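Local coordinates for protein R.Ecl18kI (Enterobacter cloacae, PDB 2GB7) that acts as a type II restriction endonuclease that recognises the double-stranded sequence 5'-CCNGG-3' and cleaves it before the first C, at residues 49-54 with 247-252; 135-140 with 161-166; 216-221 with 240-245. The protein carries 1 engineered substitution. All blocks are in the same frame, centred on the assembly; numbering follows the deposited sequence.

Contact 1 (49-54 with 247-252); sequences PSEYII and TFEDML
P49 opens helix 49-77 against the first turn of helix 248-259, so this is helix-to-helix packing at two N-terminal ends; the short axes pass 9.7 Å apart, with 119° between their directions. The P49 ring turns CB to F248 CB at 3.8 Å, while its CG and CD lie against the E249 carboxylate.

S50 meets that carboxylate with two donors. S50 N, a first-turn N-H, reaches E249 OE2 at 3.0 Å from well above the carboxylate plane, and S50 OG donates to E249 OE1 at 2.7 Å through the syn lone pair. With both oxygens engaged by one residue, the group is restrained in its rotation; the bend of the E249 chain at chi2 (73°) brings it across P49. S50 OG also bonds V232 N, tying the start of helix 49-77 to the start of helix 232-238.

E51 brings a second carboxylate, turned at a right angle to the first, its OE1 3.3 Å from E249 OE2. Both are acceptors, and the charges would be expected to repel; water 1 lies within hydrogen-bonding distance of E51 OE2 and E249 OE2, with more acceptors in reach than it has protons.

One turn on from P49, I53 lies on the buried side near L128 of helix 102-134. Its CD1 makes a CH-pi contact with F248, 3.4 Å from the ring centroid and only 8° off the normal.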
loop_
_atom_site.group_PDB
_atom_site.type_symbol
_atom_site.label_atom_id
_atom_site.label_comp_id
_atom_site.label_asym_id
_atom_site.label_seq_id
_atom_site.Cartn_x
_atom_site.Cartn_y
_atom_site.Cartn_z
ATOM N N PRO F 49 22.178 -2.738 -17.535
ATOM C CA PRO F 49 20.915 -2.207 -16.966
ATOM C C PRO F 49 20.899 -1.868 -15.490
ATOM O O PRO F 49 20.320 -0.851 -15.058
ATOM C CB PRO F 49 19.885 -3.274 -17.346
ATOM C CG PRO F 49 20.671 -4.534 -17.499
ATOM C CD PRO F 49 22.025 -4.113 -18.018
ATOM N N SER F 50 21.516 -2.726 -14.680
ATOM C CA SER F 50 21.480 -2.473 -13.232
ATOM C C SER F 50 22.164 -1.175 -12.871
ATOM O O SER F 50 21.683 -0.404 -12.045
ATOM C CB SER F 50 22.074 -3.610 -12.407
ATOM O OG SER F 50 21.315 -4.797 -12.538
ATOM N N GLU F 51 23.314 -0.959 -13.503
ATOM C CA GLU F 51 24.062 0.262 -13.278
ATOM C C GLU F 51 23.284 1.488 -13.698
ATOM O O GLU F 51 23.282 2.486 -12.980
ATOM C CB GLU F 51 25.394 0.198 -14.026
ATOM C CG GLU F 51 26.353 -0.856 -13.467
ATOM C CD GLU F 51 26.016 -2.272 -13.924
ATOM O OE1 GLU F 51 25.076 -2.454 -14.736
ATOM O OE2 GLU F 51 26.712 -3.222 -13.492
ATOM N N TYR F 52 22.645 1.408 -14.861
ATOM C CA TYR F 52 21.851 2.494 -15.382
ATOM C C TYR F 52 20.708 2.823 -14.401
ATOM O O TYR F 52 20.490 3.988 -14.037
ATOM C CB TYR F 52 21.348 2.157 -16.788
ATOM C CG TYR F 52 20.080 2.857 -17.143
ATOM C CD1 TYR F 52 20.085 4.143 -17.704
ATOM C CD2 TYR F 52 18.855 2.248 -16.886
ATOM C CE1 TYR F 52 18.890 4.792 -18.003
ATOM C CE2 TYR F 52 17.669 2.892 -17.159
ATOM C CZ TYR F 52 17.699 4.136 -17.741
ATOM O OH TYR F 52 16.518 4.782 -17.987
ATOM N N ILE F 53 20.005 1.788 -13.944
ATOM C CA ILE F 53 18.876 1.986 -13.032
ATOM C C ILE F 53 19.295 2.683 -11.735
ATOM O O ILE F 53 18.667 3.659 -11.321
ATOM C CB ILE F 53 18.203 0.637 -12.722
ATOM C CG1 ILE F 53 17.480 0.138 -13.966
ATOM C CG2 ILE F 53 17.231 0.765 -11.532
ATOM C CD1 ILE F 53 17.118 -1.356 -13.925
ATOM N N ILE F 54 20.377 2.218 -11.123
ATOM C CA ILE F 54 20.853 2.806 -9.863
ATOM C C ILE F 54 21.317 4.253 -10.055
ATOM O O ILE F 54 20.998 5.112 -9.222
ATOM C CB ILE F 54 21.990 1.946 -9.221
ATOM C CG1 ILE F 54 21.472 0.548 -8.851
ATOM C CG2 ILE F 54 22.623 2.633 -7.961
ATOM C CD1 ILE F 54 20.426 0.553 -7.741
ATOM N N THR F 247 18.407 -11.033 -12.545
ATOM C CA THR F 247 18.894 -9.659 -12.590
ATOM C C THR F 247 18.285 -8.935 -13.778
ATOM O O THR F 247 17.818 -9.574 -14.704
ATOM C CB THR F 247 20.411 -9.622 -12.774
ATOM O OG1 THR F 247 20.740 -10.256 -14.023
ATOM C CG2 THR F 247 21.073 -10.321 -11.614
ATOM N N PHE F 248 18.318 -7.596 -13.777
ATOM C CA PHE F 248 17.910 -6.852 -14.971
ATOM C C PHE F 248 18.694 -7.284 -16.203
ATOM O O PHE F 248 18.172 -7.262 -17.299
ATOM C CB PHE F 248 18.056 -5.363 -14.752
ATOM C CG PHE F 248 17.064 -4.842 -13.765
ATOM C CD1 PHE F 248 15.733 -4.754 -14.113
ATOM C CD2 PHE F 248 17.448 -4.505 -12.478
ATOM C CE1 PHE F 248 14.787 -4.257 -13.156
ATOM C CE2 PHE F 248 16.528 -4.047 -11.543
ATOM C CZ PHE F 248 15.206 -3.937 -11.886
ATOM N N GLU F 249 19.938 -7.681 -15.995
ATOM C CA GLU F 249 20.740 -8.180 -17.110
ATOM C C GLU F 249 20.133 -9.417 -17.788
ATOM O O GLU F 249 20.101 -9.513 -19.023
ATOM C CB GLU F 249 22.149 -8.445 -16.598
ATOM C CG GLU F 249 23.001 -7.182 -16.457
ATOM C CD GLU F 249 22.638 -6.254 -15.281
ATOM O OE1 GLU F 249 21.816 -6.615 -14.405
ATOM O OE2 GLU F 249 23.246 -5.153 -15.226
ATOM N N ASP F 250 19.662 -10.354 -16.962
ATOM C CA ASP F 250 19.008 -11.575 -17.399
ATOM C C ASP F 250 17.757 -11.200 -18.184
ATOM O O ASP F 250 17.531 -11.699 -19.313
ATOM C CB ASP F 250 18.604 -12.427 -16.193
ATOM C CG ASP F 250 19.770 -12.954 -15.393
ATOM O OD1 ASP F 250 20.879 -13.171 -15.962
ATOM O OD2 ASP F 250 19.558 -13.241 -14.179
ATOM N N MET F 251 16.952 -10.319 -17.595
ATOM C CA MET F 251 15.709 -9.871 -18.205
ATOM C C MET F 251 15.937 -9.240 -19.565
ATOM O O MET F 251 15.219 -9.542 -20.515
ATOM C CB MET F 251 14.950 -8.892 -17.302
ATOM C CG MET F 251 13.560 -8.613 -17.862
ATOM S SD MET F 251 12.675 -7.458 -16.787
ATOM C CE MET F 251 13.456 -5.938 -17.254
ATOM N N LEU F 252 16.922 -8.350 -19.668
ATOM C CA LEU F 252 17.201 -7.676 -20.941
ATOM C C LEU F 252 17.658 -8.645 -22.026
ATOM O O LEU F 252 17.291 -8.513 -23.196
ATOM C CB LEU F 252 18.217 -6.558 -20.754
ATOM C CG LEU F 252 17.605 -5.185 -20.486
ATOM C CD1 LEU F 252 16.951 -4.629 -21.761
ATOM C CD2 LEU F 252 16.541 -5.170 -19.327
HETATM O O HOH W 1 25.809 -5.225 -15.228
#

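Contact 2 (135-140 with 161-166); sequences AGIPVD and LVMPGV
The D140 carboxylate is covered on one face by the G165-V166 backbone: G165 CA stands over it, 3.5 Å from D140 CG, and V166 N comes from the same face to bond D140 OD2 at 2.8 Å, 45° out of the carboxylate plane. Beside it the puckered rings of P138 and P164 cross obliquely, with P138 CG 3.8 Å from P164 CB.

These groups flank the antiparallel edge of the mixed sheet in this PDDEXK-clan nuclease, where strand 140-141 joins strand 161-163. D140 and V162 form a hydrogen-bonded pair: D140 N reaches V162 O at 2.9 Å, and V162 N returns to D140 O at 3.0 Å, lying in the carbonyl plane. In the direction of P138 and P164, which would come next, the pairing goes no further, consistent with both lacking an N-H; the peptide before P164 is cis. P138 O instead faces carbon donors, the closer CA being P164 CA at 3.2 Å with an angle of 161° at the hydrogen.

On the side away from the carboxylate, M163 runs between I137, P138 and V139. At chi1 -165° its chain leaves opposite the backbone N, which sets CG against I137 CG2, and the bends at chi2 and chi3 lay the rest of the chain alongside P138. L258 of helix 248-259 also touches M163.

The buried D140 carboxylate has several further partners: OD1 takes a salt bridge from R299 and a bond from Q282, OD2 a bond from S278. It thereby ties the sheet edge and the start of helix 166-171 to the two C-terminal helices. Packing is tight around M163, whose CG lies 3.4 Å from I137 CG2, closer than usual for two carbons.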
loop_
_atom_site.group_PDB
_atom_site.type_symbol
_atom_site.label_atom_id
_atom_site.label_comp_id
_atom_site.label_asym_id
_atom_site.label_seq_id
_atom_site.Cartn_x
_atom_site.Cartn_y
_atom_site.Cartn_z
ATOM N N ALA F 135 17.514 0.252 -25.238
ATOM C CA ALA F 135 17.899 -1.084 -25.724
ATOM C C ALA F 135 17.381 -1.367 -27.147
ATOM O O ALA F 135 17.776 -2.347 -27.783
ATOM C CB ALA F 135 17.400 -2.129 -24.756
ATOM N N GLY F 136 16.512 -0.476 -27.625
ATOM C CA GLY F 136 15.851 -0.541 -28.929
ATOM C C GLY F 136 14.766 -1.601 -29.017
ATOM O O GLY F 136 14.400 -2.041 -30.122
ATOM N N ILE F 137 14.311 -2.048 -27.854
ATOM C CA ILE F 137 13.349 -3.145 -27.787
ATOM C C ILE F 137 11.961 -2.532 -27.941
ATOM O O ILE F 137 11.667 -1.561 -27.288
ATOM C CB ILE F 137 13.523 -3.924 -26.471
ATOM C CG1 ILE F 137 14.888 -4.628 -26.466
ATOM C CG2 ILE F 137 12.394 -4.959 -26.261
ATOM C CD1 ILE F 137 15.291 -5.245 -25.132
ATOM N N PRO F 138 11.114 -3.113 -28.829
ATOM C CA PRO F 138 9.754 -2.567 -29.011
ATOM C C PRO F 138 8.895 -2.848 -27.812
ATOM O O PRO F 138 8.742 -4.004 -27.446
ATOM C CB PRO F 138 9.218 -3.351 -30.209
ATOM C CG PRO F 138 10.008 -4.647 -30.235
ATOM C CD PRO F 138 11.384 -4.274 -29.684
ATOM N N VAL F 139 8.357 -1.784 -27.217
ATOM C CA VAL F 139 7.409 -1.893 -26.123
ATOM C C VAL F 139 6.296 -0.873 -26.275
ATOM O O VAL F 139 6.486 0.244 -26.807
ATOM C CB VAL F 139 8.043 -1.714 -24.723
ATOM C CG1 VAL F 139 9.058 -2.815 -24.432
ATOM C CG2 VAL F 139 8.671 -0.282 -24.572
ATOM N N ASP F 140 5.121 -1.288 -25.835
ATOM C CA ASP F 140 4.054 -0.364 -25.566
ATOM C C ASP F 140 4.050 -0.092 -24.086
ATOM O O ASP F 140 4.279 -0.990 -23.267
ATOM C CB ASP F 140 2.693 -0.910 -25.996
ATOM C CG ASP F 140 2.472 -0.816 -27.499
ATOM O OD1 ASP F 140 3.346 -0.273 -28.213
ATOM O OD2 ASP F 140 1.435 -1.324 -27.989
ATOM N N LEU F 161 4.960 -2.493 -19.094
ATOM C CA LEU F 161 5.511 -2.597 -20.452
ATOM C C LEU F 161 5.114 -3.896 -21.100
ATOM O O LEU F 161 5.119 -4.937 -20.456
ATOM C CB LEU F 161 7.025 -2.554 -20.399
ATOM C CG LEU F 161 7.604 -1.302 -19.744
ATOM C CD1 LEU F 161 9.057 -1.456 -19.418
ATOM C CD2 LEU F 161 7.327 -0.049 -20.587
ATOM N N VAL F 162 4.767 -3.810 -22.377
ATOM C CA VAL F 162 4.344 -4.961 -23.150
ATOM C C VAL F 162 5.215 -5.033 -24.408
ATOM O O VAL F 162 5.187 -4.123 -25.235
ATOM C CB VAL F 162 2.896 -4.806 -23.606
ATOM C CG1 VAL F 162 2.451 -6.030 -24.421
ATOM C CG2 VAL F 162 1.931 -4.545 -22.401
ATOM N N MET F 163 5.975 -6.105 -24.544
ATOM C CA MET F 163 6.880 -6.290 -25.685
ATOM C C MET F 163 6.244 -7.368 -26.563
ATOM O O MET F 163 6.026 -8.490 -26.094
ATOM C CB MET F 163 8.234 -6.775 -25.149
ATOM C CG MET F 163 9.431 -6.713 -26.079
ATOM S SD MET F 163 9.261 -7.750 -27.561
ATOM C CE MET F 163 9.236 -9.380 -26.843
ATOM N N PRO F 164 6.031 -7.083 -27.862
ATOM C CA PRO F 164 6.365 -5.860 -28.604
ATOM C C PRO F 164 5.292 -4.802 -28.616
ATOM O O PRO F 164 5.536 -3.655 -29.038
ATOM C CB PRO F 164 6.607 -6.396 -30.019
ATOM C CG PRO F 164 5.508 -7.486 -30.153
ATOM C CD PRO F 164 5.499 -8.137 -28.755
ATOM N N GLY F 165 4.084 -5.147 -28.197
ATOM C CA GLY F 165 3.045 -4.154 -28.223
ATOM C C GLY F 165 1.754 -4.791 -27.804
ATOM O O GLY F 165 1.632 -6.024 -27.836
ATOM N N VAL F 166 0.793 -3.950 -27.423
ATOM C CA VAL F 166 -0.543 -4.448 -27.042
ATOM C C VAL F 166 -1.313 -5.127 -28.190
ATOM O O VAL F 166 -2.004 -6.104 -27.956
ATOM C CB VAL F 166 -1.423 -3.361 -26.359
ATOM C CG1 VAL F 166 -0.770 -2.935 -25.052
ATOM C CG2 VAL F 166 -1.626 -2.148 -27.264
#

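Contact 3 (216-221 with 240-245); sequences ETINIL and KNNNRV
A type I beta turn from N242 to V245, reinforced by an Asx turn, is where helix 215-223 meets the chain leading into strand 245-247, and I218 of the helix does most of the touching. The turn is defined by V245 N bonding N242 O at 3.1 Å. The Asx turn is made by the N242 side chain, whose OD1 accepts from R244 N at 3.0 Å; that donor is tilted 22° from the carbonyl plane.

I218 sends its two branches to different partners. With CG2 anti to the backbone N and CG1 beside it (chi1 -70°), CG2 falls on R244 CB at 3.6 Å, whereas CG1 continues outward in an extended chain. Its CD1 ends 3.6 Å from V245 CG2, the two side chains crossing at about a right angle. The same methyl faces N242 from the opposite direction, at 3.8 Å from N242 ND2. I218 also touches F213.

In the fold, helix 215-223 is the crossover between the parallel strands 204-207 and 226-230 of the mixed sheet, and the turn delivers the chain to 245-247, the edge strand on that side of the sheet within this chain. K235 of the preceding helix 232-238 bonds both N242 O and V245 O through NZ, so one lysine bonds both ends of the turn.

Farther along the turn, R244, extended from CG to NE, reaches across to N219; the two side chains cross at about a right angle, with the N219 amide and the guanidinium planes 74° apart. The R244 guanidinium also makes a cation-pi contact with Y222, one turn on from I218. N242 ND2 has a weak hydrogen bond to E215 OE1.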
loop_
_atom_site.group_PDB
_atom_site.type_symbol
_atom_site.label_atom_id
_atom_site.label_comp_id
_atom_site.label_asym_id
_atom_site.label_seq_id
_atom_site.Cartn_x
_atom_site.Cartn_y
_atom_site.Cartn_z
ATOM N N GLU F 216 9.870 -17.719 0.880
ATOM C CA GLU F 216 8.454 -18.056 0.745
ATOM C C GLU F 216 7.770 -17.217 -0.331
ATOM O O GLU F 216 7.018 -17.746 -1.141
ATOM C CB GLU F 216 7.723 -17.915 2.078
ATOM C CG GLU F 216 6.217 -18.219 2.007
ATOM N N THR F 217 8.003 -15.912 -0.317
ATOM C CA THR F 217 7.479 -15.031 -1.361
ATOM C C THR F 217 7.997 -15.458 -2.754
ATOM O O THR F 217 7.236 -15.569 -3.704
ATOM C CB THR F 217 7.850 -13.586 -1.045
ATOM O OG1 THR F 217 7.135 -13.180 0.133
ATOM C CG2 THR F 217 7.485 -12.656 -2.191
ATOM N N ILE F 218 9.301 -15.664 -2.858
ATOM C CA ILE F 218 9.871 -16.132 -4.127
ATOM C C ILE F 218 9.155 -17.374 -4.624
ATOM O O ILE F 218 8.802 -17.479 -5.827
ATOM C CB ILE F 218 11.394 -16.417 -3.981
ATOM C CG1 ILE F 218 12.112 -15.103 -3.802
ATOM C CG2 ILE F 218 11.927 -17.066 -5.259
ATOM C CD1 ILE F 218 13.550 -15.208 -3.191
ATOM N N ASN F 219 8.949 -18.323 -3.718
ATOM C CA ASN F 219 8.352 -19.600 -4.113
ATOM C C ASN F 219 6.882 -19.469 -4.497
ATOM O O ASN F 219 6.414 -20.089 -5.450
ATOM C CB ASN F 219 8.523 -20.593 -2.985
ATOM C CG ASN F 219 9.963 -21.034 -2.811
ATOM O OD1 ASN F 219 10.807 -20.807 -3.679
ATOM N ND2 ASN F 219 10.250 -21.643 -1.673
ATOM N N ILE F 220 6.149 -18.631 -3.776
ATOM C CA ILE F 220 4.743 -18.422 -4.163
ATOM C C ILE F 220 4.675 -17.725 -5.511
ATOM O O ILE F 220 3.889 -18.119 -6.372
ATOM C CB ILE F 220 4.002 -17.586 -3.101
ATOM C CG1 ILE F 220 3.887 -18.394 -1.816
ATOM C CG2 ILE F 220 2.664 -17.117 -3.634
ATOM C CD1 ILE F 220 3.486 -17.572 -0.587
ATOM N N LEU F 221 5.522 -16.719 -5.719
ATOM C CA LEU F 221 5.579 -16.052 -7.016
ATOM C C LEU F 221 5.950 -17.053 -8.123
ATOM O O LEU F 221 5.379 -17.027 -9.199
ATOM C CB LEU F 221 6.582 -14.875 -6.978
ATOM C CG LEU F 221 6.036 -13.725 -6.130
ATOM C CD1 LEU F 221 7.167 -12.738 -5.992
ATOM C CD2 LEU F 221 4.802 -13.073 -6.791
ATOM N N LYS F 240 22.064 -14.803 -3.880
ATOM C CA LYS F 240 23.159 -15.221 -4.739
ATOM C C LYS F 240 22.953 -16.601 -5.369
ATOM O O LYS F 240 23.135 -16.789 -6.568
ATOM C CB LYS F 240 24.464 -15.210 -3.947
ATOM C CG LYS F 240 25.690 -15.345 -4.825
ATOM C CD LYS F 240 26.925 -15.595 -4.003
ATOM C CE LYS F 240 27.393 -14.345 -3.251
ATOM N NZ LYS F 240 27.832 -13.242 -4.161
ATOM N N ASN F 241 22.587 -17.558 -4.539
ATOM C CA ASN F 241 22.430 -18.931 -4.985
ATOM C C ASN F 241 21.231 -19.099 -5.905
ATOM O O ASN F 241 21.212 -19.988 -6.760
ATOM C CB ASN F 241 22.231 -19.832 -3.763
ATOM N N ASN F 242 20.254 -18.210 -5.737
ATOM C CA ASN F 242 18.859 -18.533 -6.000
ATOM C C ASN F 242 18.486 -18.332 -7.451
ATOM O O ASN F 242 18.286 -17.202 -7.880
ATOM C CB ASN F 242 17.973 -17.662 -5.112
ATOM C CG ASN F 242 16.577 -18.196 -5.001
ATOM O OD1 ASN F 242 16.041 -18.764 -5.955
ATOM N ND2 ASN F 242 15.975 -18.042 -3.832
ATOM N N ASN F 243 18.368 -19.431 -8.196
ATOM C CA ASN F 243 18.102 -19.346 -9.630
ATOM C C ASN F 243 16.703 -18.866 -9.942
ATOM O O ASN F 243 16.373 -18.666 -11.108
ATOM C CB ASN F 243 18.439 -20.670 -10.369
ATOM C CG ASN F 243 17.393 -21.772 -10.180
ATOM O OD1 ASN F 243 16.288 -21.554 -9.689
ATOM N ND2 ASN F 243 17.764 -22.990 -10.599
ATOM N N ARG F 244 15.898 -18.645 -8.904
ATOM C CA ARG F 244 14.553 -18.100 -9.120
ATOM C C ARG F 244 14.503 -16.580 -9.138
ATOM O O ARG F 244 13.486 -15.999 -9.489
ATOM C CB ARG F 244 13.568 -18.645 -8.092
ATOM C CG ARG F 244 13.433 -20.141 -8.172
ATOM C CD ARG F 244 12.449 -20.647 -7.169
ATOM N NE ARG F 244 12.288 -22.078 -7.370
ATOM C CZ ARG F 244 11.364 -22.818 -6.780
ATOM N NH1 ARG F 244 10.506 -22.275 -5.914
ATOM N NH2 ARG F 244 11.303 -24.107 -7.066
ATOM N N VAL F 245 15.593 -15.937 -8.742
ATOM C CA VAL F 245 15.668 -14.491 -8.728
ATOM C C VAL F 245 16.596 -14.091 -9.871
ATOM O O VAL F 245 17.704 -14.651 -10.004
ATOM C CB VAL F 245 16.211 -13.979 -7.359
ATOM C CG1 VAL F 245 16.477 -12.490 -7.411
ATOM C CG2 VAL F 245 15.210 -14.322 -6.204
#

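Contacts 1 and 2 are largely buried, whereas contact 3 is partly buried and its centre lies about 23 Å from the centre of the chain, against about 14 and 15 Å for the centres of the others. Contacts 2 and 3 sit at the two edges of the sheet within this chain: contact 2 pairs strands by backbone bonds, while contact 3 lays a helix on a turn, mainly through apolar packing. Contact 1 joins helix to helix, a serine's N-H and hydroxyl holding a glutamate carboxylate. Helix 248-259 connects contacts 1 and 2, since L252 CD1 packs on I137 CD1 at 3.8 Å; contacts 1 and 3 adjoin in sequence through strand 245-247 but do not otherwise touch.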